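Local coordinates for S-adenosyl-L-methionine:salicylic acid carboxyl methyltransferase (Clarkia breweri, PDB 1M6E), which transfers a methyl group from S-adenosyl-L-methionine to the carboxyl group of salicylic acid, giving the volatile ester methyl salicylate, at residues L53-L58 with F68-L73; E91-L96 with F122-P127; Q227-A232 with H330-L335. All coordinates share one frame; numbering follows the deposited sequence.

Interactions 1 and 2 belong to the parallel part of one mixed sheet and touch each other; their centres are about 9 Å apart. Strands 52-58 and 91-98 are neighbours in it: Leu53 O lies 3.0 Å from Gln93 N, a probable hydrogen bond, and Val70 CG1 packs on Ile94 CD1 at 3.5 Å. Interaction 1 ends beside the bound S-adenosyl-L-homocysteine, about 4 Å from the side chain of Asp57, and interaction 2 carries the sheet outward to the second subunit. Interaction 3 joins two helices on the opposite side of the chain's centre, about 36 Å and 38 Å from interactions 1 and 2 between centres; its Tyr332 side chain comes within about 7 Å of the bound salicylate.

Interaction 1: L53-L58 with F68-L73; sequences LAIADL and FAVTEL
The cofactor-binding end of the Rossmann-like sheet is packed here through Ile55 and Asp57 of strand 52-58, which meet Val70 and Leu73 of segment 68-73, the run that leads into helix 74-82. Ile55 does most of the touching, with both of its branches. Its CG2 methyl, which stands anti to the backbone N (CG1 has chi1 -51°), touches both Val70 CG1 at 3.6 Å and Leu73 CD1 at 3.5 Å. The longer branch is extended, chi2 -176°, and carries CD1 away from CG2, onto Leu73 CB at 3.4 Å. Ile55 and Val70 overlap flank to flank with their chains running opposite ways, whereas Leu73 lies aslant across the isoleucine. In class I methyltransferases the strand that comes first in sequence runs into a glycine-bearing loop that holds the cofactor; in this chain that loop contains Gly59, Cys60 and Ser61, all of which bind S-adenosyl-L-methionine. Asp57 lies two residues before Gly59. Its CB rests on Val70 CG2 at 3.7 Å, so the two methyls of Val70 divide between the strand's residues, CG1 going to Ile55 and CG2 to Asp57. Asp57 OD2 also lies 3.8 Å from Val70 CG2, touches Ala69 CB more distantly, and takes its hydrogen bond from outside the contact, with ND1 of His144 on the neighbouring strand 143-146. Beyond the two segments, Ile74 adds to the covering of Ile55, and helix 33-44 meets Leu73 through Thr36 and Ile40.

Interaction 2: E91-L96 with F122-P127; sequences EYQIFL and FINGVP
Glu91 sends its extended chain across Phe122, OE2 meeting the ring edge at CE1, 3.5 Å away, with the carboxylate nearly perpendicular to the ring; the loosely ordered acid forms a salt bridge with Arg133 of the second subunit. Strands 91-98 and 121-127 run parallel in a beta-alpha-beta unit with helix 104-108 between them. Tyr92 O accepts Phe122 N, while its ring leads away to helix 74-82 and its OH bonds Glu78. Gln93 lays CG beside Asn124 ND2 and ties OE1 to Arg52. Ile94 uses both its N and its O toward strand 121-127: its N donates to Phe122 O, and its O receives Asn124 N at 2.8 Å and, weakly, Asn124 ND2 at 3.3 Å, so backbone and side chain of Asn124 both reach one carbonyl oxygen. Chi1 of -55° sets that amide beside the backbone N. Phe95 lies next to it, pointing the same way, with ring and amide planes 34° apart; Phe95 CD2 also meets Val126 CG2 at 3.5 Å. Leu96, probably part of the S-adenosyl-L-methionine site, gives its N to Asn124 O; on the opposite face its CD1 touches Ile123 CG2 at 3.9 Å. Outermost in this chain, strand 121-127 forms backbone hydrogen bonds with the second subunit through Gly125. Leu96 O closes the pairing, taking Val126 N at 2.7 Å in a nearly straight bond, 167° at the hydrogen.

Interaction 3: Q227-A232 with H330-L335; sequences QLLAMA and HRYKLL
Tyr332 pushes its ring against Leu228 and Leu229, the tight part of this contact. Leu229 CB sits over one face of the ring in a CH-pi contact, 4.0 Å from the centroid and 21° off the normal, displaced toward the rim at CE1. Leu228 CB comes instead to the ring edge, in its plane, at 3.7 Å from CE1, so consecutive residues of one helix turn cover a face and an edge of the same ring. With CG anti to the backbone N (chi1 -179°), Tyr332 extends along the helix 227-238, and its OH is hydrogen-bonded to the carbonyl O of Ile225, just before that helix. Both helices probably belong to the helical cap that SABATH methyltransferases place over the Rossmann-like core to enclose the acid substrate; here they cross at 129° between N-to-C directions, with axes 8.7 Å apart. At the closest CA pair, Ala232 is buried and its CB lies against the backbone of Tyr332, 3.9 Å from N. Leu228 CD2 turns from the tyrosine to Leu335 CB at 3.4 Å. Toward solvent the fit slackens. The exposed Met231 only grazes its neighbour, Met231 CB lying 4.4 Å from Leu335 CD1. Arg331 CB stands 4.3 Å from Ala232 CB, while the arginine's guanidinium runs past to a salt bridge between NH1 and Glu239.

Interaction 1: L53-L58 with F68-L73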
loop_
_atom_site.group_PDB
_atom_site.type_symbol
_atom_site.label_atom_id
_atom_site.label_comp_id
_atom_site.label_asym_id
_atom_site.label_seq_id
_atom_site.Cartn_x
_atom_site.Cartn_y
_atom_site.Cartn_z
ATOM N N LEU A 53 -5.292 6.453 18.923
ATOM C CA LEU A 53 -6.527 6.721 18.226
ATOM C C LEU A 53 -6.263 6.025 16.892
ATOM O O LEU A 53 -5.148 6.076 16.378
ATOM C CB LEU A 53 -6.732 8.227 18.047
ATOM C CG LEU A 53 -7.853 8.702 17.103
ATOM C CD1 LEU A 53 -9.208 8.216 17.564
ATOM C CD2 LEU A 53 -7.857 10.203 17.054
ATOM N N ALA A 54 -7.265 5.353 16.341
ATOM C CA ALA A 54 -7.088 4.635 15.084
ATOM C C ALA A 54 -8.177 4.909 14.056
ATOM O O ALA A 54 -9.149 4.182 13.948
ATOM C CB ALA A 54 -6.995 3.145 15.365
ATOM N N ILE A 55 -7.992 5.971 13.294
ATOM C CA ILE A 55 -8.924 6.365 12.260
ATOM C C ILE A 55 -8.656 5.522 11.022
ATOM O O ILE A 55 -7.509 5.150 10.771
ATOM C CB ILE A 55 -8.701 7.830 11.918
ATOM C CG1 ILE A 55 -8.706 8.646 13.208
ATOM C CG2 ILE A 55 -9.760 8.313 10.940
ATOM C CD1 ILE A 55 -8.599 10.150 12.996
ATOM N N ALA A 56 -9.699 5.245 10.240
ATOM C CA ALA A 56 -9.558 4.433 9.030
ATOM C C ALA A 56 -10.482 4.858 7.911
ATOM O O ALA A 56 -11.693 4.736 8.063
ATOM C CB ALA A 56 -9.844 2.984 9.367
ATOM N N ASP A 57 -9.947 5.329 6.784
ATOM C CA ASP A 57 -10.801 5.741 5.658
ATOM C C ASP A 57 -11.148 4.526 4.789
ATOM O O ASP A 57 -10.282 3.790 4.357
ATOM C CB ASP A 57 -10.126 6.826 4.794
ATOM C CG ASP A 57 -11.152 7.651 3.936
ATOM O OD1 ASP A 57 -11.908 7.072 3.101
ATOM O OD2 ASP A 57 -11.197 8.899 4.099
ATOM N N LEU A 58 -12.427 4.305 4.548
ATOM C CA LEU A 58 -12.857 3.173 3.758
ATOM C C LEU A 58 -13.302 3.637 2.380
ATOM O O LEU A 58 -14.234 4.444 2.251
ATOM C CB LEU A 58 -13.986 2.447 4.497
ATOM C CG LEU A 58 -13.606 1.166 5.262
ATOM C CD1 LEU A 58 -12.156 1.164 5.709
ATOM C CD2 LEU A 58 -14.503 1.032 6.453
ATOM N N PHE A 68 -7.428 13.685 3.066
ATOM C CA PHE A 68 -8.166 14.892 3.391
ATOM C C PHE A 68 -8.987 14.811 4.666
ATOM O O PHE A 68 -8.855 15.656 5.545
ATOM C CB PHE A 68 -9.070 15.287 2.227
ATOM C CG PHE A 68 -9.668 16.669 2.353
ATOM C CD1 PHE A 68 -8.877 17.763 2.675
ATOM C CD2 PHE A 68 -11.028 16.876 2.141
ATOM C CE1 PHE A 68 -9.437 19.041 2.787
ATOM C CE2 PHE A 68 -11.588 18.154 2.251
ATOM C CZ PHE A 68 -10.786 19.233 2.577
ATOM N N ALA A 69 -9.837 13.809 4.801
ATOM C CA ALA A 69 -10.636 13.763 6.013
ATOM C C ALA A 69 -9.912 13.222 7.238
ATOM O O ALA A 69 -10.130 13.684 8.362
ATOM C CB ALA A 69 -11.855 12.983 5.769
ATOM N N VAL A 70 -9.043 12.247 7.027
ATOM C CA VAL A 70 -8.312 11.659 8.129
ATOM C C VAL A 70 -7.284 12.670 8.605
ATOM O O VAL A 70 -6.490 12.410 9.497
ATOM C CB VAL A 70 -7.614 10.373 7.659
ATOM C CG1 VAL A 70 -7.171 9.555 8.851
ATOM C CG2 VAL A 70 -8.566 9.562 6.783
ATOM N N THR A 71 -7.331 13.845 8.008
ATOM C CA THR A 71 -6.383 14.909 8.294
ATOM C C THR A 71 -7.093 16.105 8.887
ATOM O O THR A 71 -6.512 17.152 9.092
ATOM C CB THR A 71 -5.689 15.350 6.974
ATOM O OG1 THR A 71 -4.319 15.641 7.215
ATOM C CG2 THR A 71 -6.340 16.591 6.396
ATOM N N GLU A 72 -8.373 15.954 9.140
ATOM C CA GLU A 72 -9.142 17.042 9.673
ATOM C C GLU A 72 -9.826 16.456 10.872
ATOM O O GLU A 72 -10.834 16.974 11.345
ATOM C CB GLU A 72 -10.164 17.474 8.648
ATOM C CG GLU A 72 -10.665 18.869 8.891
ATOM C CD GLU A 72 -9.662 19.930 8.471
ATOM O OE1 GLU A 72 -8.446 19.620 8.429
ATOM O OE2 GLU A 72 -10.103 21.074 8.194
ATOM N N LEU A 73 -9.285 15.326 11.319
ATOM C CA LEU A 73 -9.782 14.611 12.485
ATOM C C LEU A 73 -8.629 14.667 13.432
ATOM O O LEU A 73 -8.791 14.993 14.594
ATOM C CB LEU A 73 -10.091 13.143 12.175
ATOM C CG LEU A 73 -11.293 12.815 11.280
ATOM C CD1 LEU A 73 -11.568 11.329 11.377
ATOM C CD2 LEU A 73 -12.536 13.600 11.705
#

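Interaction 2: E91-L96 with F122-P127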
loop_
_atom_site.group_PDB
_atom_site.type_symbol
_atom_site.label_atom_id
_atom_site.label_comp_id
_atom_site.label_asym_id
_atom_site.label_seq_id
_atom_site.Cartn_x
_atom_site.Cartn_y
_atom_site.Cartn_z
ATOM N N GLU A 91 -1.154 8.704 19.602
ATOM C CA GLU A 91 -0.433 8.473 18.350
ATOM C C GLU A 91 -1.551 8.147 17.370
ATOM O O GLU A 91 -2.478 7.402 17.711
ATOM C CB GLU A 91 0.507 7.278 18.461
ATOM C CG GLU A 91 1.783 7.587 19.189
ATOM C CD GLU A 91 2.662 6.364 19.384
ATOM O OE1 GLU A 91 2.188 5.389 20.015
ATOM O OE2 GLU A 91 3.825 6.387 18.915
ATOM N N TYR A 92 -1.506 8.704 16.169
ATOM C CA TYR A 92 -2.580 8.404 15.241
ATOM C C TYR A 92 -2.198 7.252 14.351
ATOM O O TYR A 92 -1.086 7.227 13.805
ATOM C CB TYR A 92 -2.921 9.627 14.409
ATOM C CG TYR A 92 -3.322 10.783 15.262
ATOM C CD1 TYR A 92 -2.361 11.571 15.908
ATOM C CD2 TYR A 92 -4.670 11.064 15.479
ATOM C CE1 TYR A 92 -2.737 12.617 16.755
ATOM C CE2 TYR A 92 -5.060 12.103 16.320
ATOM C CZ TYR A 92 -4.093 12.874 16.953
ATOM O OH TYR A 92 -4.508 13.888 17.781
ATOM N N GLN A 93 -3.095 6.275 14.240
ATOM C CA GLN A 93 -2.821 5.133 13.385
ATOM C C GLN A 93 -3.861 5.024 12.305
ATOM O O GLN A 93 -4.979 4.570 12.534
ATOM C CB GLN A 93 -2.784 3.858 14.166
ATOM C CG GLN A 93 -2.435 2.706 13.309
ATOM C CD GLN A 93 -2.160 1.525 14.156
ATOM O OE1 GLN A 93 -2.929 1.247 15.081
ATOM N NE2 GLN A 93 -1.062 0.810 13.873
ATOM N N ILE A 94 -3.450 5.427 11.110
ATOM C CA ILE A 94 -4.310 5.477 9.952
ATOM C C ILE A 94 -4.348 4.282 9.015
ATOM O O ILE A 94 -3.332 3.671 8.688
ATOM C CB ILE A 94 -3.959 6.695 9.153
ATOM C CG1 ILE A 94 -4.004 7.905 10.067
ATOM C CG2 ILE A 94 -4.901 6.828 7.980
ATOM C CD1 ILE A 94 -3.711 9.179 9.322
ATOM N N PHE A 95 -5.556 3.980 8.569
ATOM C CA PHE A 95 -5.784 2.878 7.659
ATOM C C PHE A 95 -6.527 3.327 6.415
ATOM O O PHE A 95 -7.719 3.636 6.507
ATOM C CB PHE A 95 -6.578 1.800 8.382
ATOM C CG PHE A 95 -5.778 1.069 9.404
ATOM C CD1 PHE A 95 -5.917 1.350 10.746
ATOM C CD2 PHE A 95 -4.807 0.154 9.006
ATOM C CE1 PHE A 95 -5.087 0.731 11.685
ATOM C CE2 PHE A 95 -3.981 -0.462 9.923
ATOM C CZ PHE A 95 -4.116 -0.174 11.262
ATOM N N LEU A 96 -5.828 3.370 5.273
ATOM C CA LEU A 96 -6.419 3.770 3.990
ATOM C C LEU A 96 -6.779 2.490 3.258
ATOM O O LEU A 96 -5.898 1.697 2.891
ATOM C CB LEU A 96 -5.433 4.549 3.142
ATOM C CG LEU A 96 -4.777 5.758 3.790
ATOM C CD1 LEU A 96 -3.812 6.347 2.815
ATOM C CD2 LEU A 96 -5.818 6.770 4.245
ATOM N N PHE A 122 1.148 7.179 11.764
ATOM C CA PHE A 122 1.579 6.012 11.070
ATOM C C PHE A 122 0.533 5.606 10.017
ATOM O O PHE A 122 -0.554 5.121 10.353
ATOM C CB PHE A 122 1.817 4.963 12.130
ATOM C CG PHE A 122 2.724 5.449 13.210
ATOM C CD1 PHE A 122 2.279 5.612 14.492
ATOM C CD2 PHE A 122 4.047 5.726 12.933
ATOM C CE1 PHE A 122 3.139 6.030 15.476
ATOM C CE2 PHE A 122 4.912 6.143 13.904
ATOM C CZ PHE A 122 4.454 6.292 15.180
ATOM N N ILE A 123 0.853 5.822 8.742
ATOM C CA ILE A 123 -0.098 5.466 7.696
ATOM C C ILE A 123 0.049 4.055 7.180
ATOM O O ILE A 123 1.159 3.569 6.981
ATOM C CB ILE A 123 -0.036 6.418 6.508
ATOM C CG1 ILE A 123 -0.565 7.784 6.942
ATOM C CG2 ILE A 123 -0.874 5.860 5.355
ATOM C CD1 ILE A 123 -0.509 8.828 5.898
ATOM N N ASN A 124 -1.092 3.409 6.971
ATOM C CA ASN A 124 -1.142 2.041 6.499
ATOM C C ASN A 124 -2.202 1.893 5.420
ATOM O O ASN A 124 -3.341 2.331 5.613
ATOM C CB ASN A 124 -1.487 1.085 7.654
ATOM C CG ASN A 124 -0.549 1.224 8.845
ATOM O OD1 ASN A 124 0.657 1.028 8.729
ATOM N ND2 ASN A 124 -1.104 1.558 10.001
ATOM N N GLY A 125 -1.824 1.284 4.292
ATOM C CA GLY A 125 -2.767 1.001 3.209
ATOM C C GLY A 125 -3.317 -0.423 3.410
ATOM O O GLY A 125 -2.550 -1.339 3.595
ATOM N N VAL A 126 -4.633 -0.602 3.408
ATOM C CA VAL A 126 -5.266 -1.915 3.622
ATOM C C VAL A 126 -6.026 -2.362 2.372
ATOM O O VAL A 126 -7.199 -2.039 2.214
ATOM C CB VAL A 126 -6.307 -1.811 4.721
ATOM C CG1 VAL A 126 -7.035 -3.098 4.845
ATOM C CG2 VAL A 126 -5.665 -1.391 6.000
ATOM N N PRO A 127 -5.399 -3.135 1.479
ATOM C CA PRO A 127 -6.204 -3.507 0.298
ATOM C C PRO A 127 -7.299 -4.582 0.507
ATOM O O PRO A 127 -7.049 -5.620 1.117
ATOM C CB PRO A 127 -5.139 -3.925 -0.722
ATOM C CG PRO A 127 -4.090 -4.529 0.144
ATOM C CD PRO A 127 -4.009 -3.615 1.355
#

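Interaction 3: Q227-A232 with H330-L335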
loop_
_atom_site.group_PDB
_atom_site.type_symbol
_atom_site.label_atom_id
_atom_site.label_comp_id
_atom_site.label_asym_id
_atom_site.label_seq_id
_atom_site.Cartn_x
_atom_site.Cartn_y
_atom_site.Cartn_z
ATOM N N GLN A 227 -27.937 7.425 -17.101
ATOM C CA GLN A 227 -28.924 7.513 -18.172
ATOM C C GLN A 227 -28.239 8.287 -19.287
ATOM O O GLN A 227 -28.189 7.844 -20.418
ATOM C CB GLN A 227 -30.135 8.292 -17.698
ATOM C CG GLN A 227 -31.236 8.460 -18.736
ATOM C CD GLN A 227 -32.556 7.814 -18.302
ATOM O OE1 GLN A 227 -32.940 7.880 -17.126
ATOM N NE2 GLN A 227 -33.261 7.199 -19.255
ATOM N N LEU A 228 -27.687 9.444 -18.954
ATOM C CA LEU A 228 -26.979 10.241 -19.943
ATOM C C LEU A 228 -25.840 9.451 -20.614
ATOM O O LEU A 228 -25.560 9.642 -21.801
ATOM C CB LEU A 228 -26.436 11.520 -19.288
ATOM C CG LEU A 228 -27.449 12.671 -19.252
ATOM C CD1 LEU A 228 -27.391 13.442 -17.915
ATOM C CD2 LEU A 228 -27.165 13.574 -20.460
ATOM N N LEU A 229 -25.181 8.566 -19.869
ATOM C CA LEU A 229 -24.088 7.789 -20.458
ATOM C C LEU A 229 -24.702 6.737 -21.374
ATOM O O LEU A 229 -24.295 6.566 -22.541
ATOM C CB LEU A 229 -23.233 7.121 -19.374
ATOM C CG LEU A 229 -22.269 6.075 -19.965
ATOM C CD1 LEU A 229 -21.130 6.686 -20.847
ATOM C CD2 LEU A 229 -21.713 5.300 -18.799
ATOM N N ALA A 230 -25.696 6.042 -20.821
ATOM C CA ALA A 230 -26.457 5.031 -21.546
ATOM C C ALA A 230 -26.913 5.661 -22.865
ATOM O O ALA A 230 -26.688 5.116 -23.932
ATOM C CB ALA A 230 -27.669 4.618 -20.721
ATOM N N MET A 231 -27.543 6.829 -22.767
ATOM C CA MET A 231 -28.027 7.556 -23.927
ATOM C C MET A 231 -26.895 7.763 -24.920
ATOM O O MET A 231 -27.096 7.678 -26.127
ATOM C CB MET A 231 -28.592 8.923 -23.507
ATOM C CG MET A 231 -29.841 8.869 -22.609
ATOM S SD MET A 231 -30.947 10.353 -22.664
ATOM C CE MET A 231 -30.587 11.167 -21.054
ATOM N N ALA A 232 -25.701 8.042 -24.404
ATOM C CA ALA A 232 -24.555 8.279 -25.270
ATOM C C ALA A 232 -24.195 6.986 -25.970
ATOM O O ALA A 232 -23.894 6.963 -27.167
ATOM C CB ALA A 232 -23.364 8.790 -24.456
ATOM N N HIS A 330 -16.771 11.964 -25.448
ATOM C CA HIS A 330 -16.932 13.181 -26.241
ATOM C C HIS A 330 -18.443 13.442 -26.303
ATOM O O HIS A 330 -18.902 14.558 -26.099
ATOM C CB HIS A 330 -16.379 12.929 -27.635
ATOM C CG HIS A 330 -16.781 13.946 -28.649
ATOM N ND1 HIS A 330 -16.153 15.165 -28.771
ATOM C CD2 HIS A 330 -17.708 13.897 -29.635
ATOM C CE1 HIS A 330 -16.670 15.822 -29.795
ATOM N NE2 HIS A 330 -17.617 15.074 -30.336
ATOM N N ARG A 331 -19.204 12.375 -26.547
ATOM C CA ARG A 331 -20.663 12.425 -26.659
ATOM C C ARG A 331 -21.322 12.631 -25.322
ATOM O O ARG A 331 -22.173 13.502 -25.156
ATOM C CB ARG A 331 -21.188 11.131 -27.272
ATOM C CG ARG A 331 -20.476 10.766 -28.551
ATOM C CD ARG A 331 -21.241 9.738 -29.336
ATOM N NE ARG A 331 -20.614 9.517 -30.634
ATOM C CZ ARG A 331 -21.226 8.950 -31.667
ATOM N NH1 ARG A 331 -22.486 8.545 -31.561
ATOM N NH2 ARG A 331 -20.578 8.787 -32.809
ATOM N N TYR A 332 -20.940 11.785 -24.383
ATOM C CA TYR A 332 -21.451 11.858 -23.038
ATOM C C TYR A 332 -21.264 13.305 -22.594
ATOM O O TYR A 332 -22.157 13.885 -22.016
ATOM C CB TYR A 332 -20.658 10.881 -22.156
ATOM C CG TYR A 332 -21.075 10.790 -20.707
ATOM C CD1 TYR A 332 -22.408 10.885 -20.341
ATOM C CD2 TYR A 332 -20.123 10.641 -19.695
ATOM C CE1 TYR A 332 -22.788 10.850 -19.005
ATOM C CE2 TYR A 332 -20.496 10.597 -18.359
ATOM C CZ TYR A 332 -21.833 10.711 -18.022
ATOM O OH TYR A 332 -22.231 10.736 -16.704
ATOM N N LYS A 333 -20.116 13.904 -22.903
ATOM C CA LYS A 333 -19.824 15.302 -22.516
ATOM C C LYS A 333 -20.933 16.278 -22.927
ATOM O O LYS A 333 -21.473 17.016 -22.084
ATOM C CB LYS A 333 -18.503 15.750 -23.153
ATOM C CG LYS A 333 -18.169 17.216 -22.969
ATOM C CD LYS A 333 -17.332 17.754 -24.130
ATOM C CE LYS A 333 -15.927 17.160 -24.200
ATOM N NZ LYS A 333 -15.829 15.723 -24.638
ATOM N N LEU A 334 -21.235 16.268 -24.234
ATOM C CA LEU A 334 -22.263 17.084 -24.873
ATOM C C LEU A 334 -23.652 16.862 -24.255
ATOM O O LEU A 334 -24.395 17.804 -23.956
ATOM C CB LEU A 334 -22.282 16.741 -26.356
ATOM C CG LEU A 334 -21.323 17.543 -27.236
ATOM C CD1 LEU A 334 -20.306 18.245 -26.391
ATOM C CD2 LEU A 334 -20.631 16.650 -28.227
ATOM N N LEU A 335 -24.012 15.610 -24.061
ATOM C CA LEU A 335 -25.300 15.319 -23.494
ATOM C C LEU A 335 -25.480 15.988 -22.161
ATOM O O LEU A 335 -26.543 16.521 -21.904
ATOM C CB LEU A 335 -25.483 13.814 -23.354
ATOM C CG LEU A 335 -26.006 13.057 -24.573
ATOM C CD1 LEU A 335 -27.521 13.080 -24.489
ATOM C CD2 LEU A 335 -25.491 13.671 -25.889
#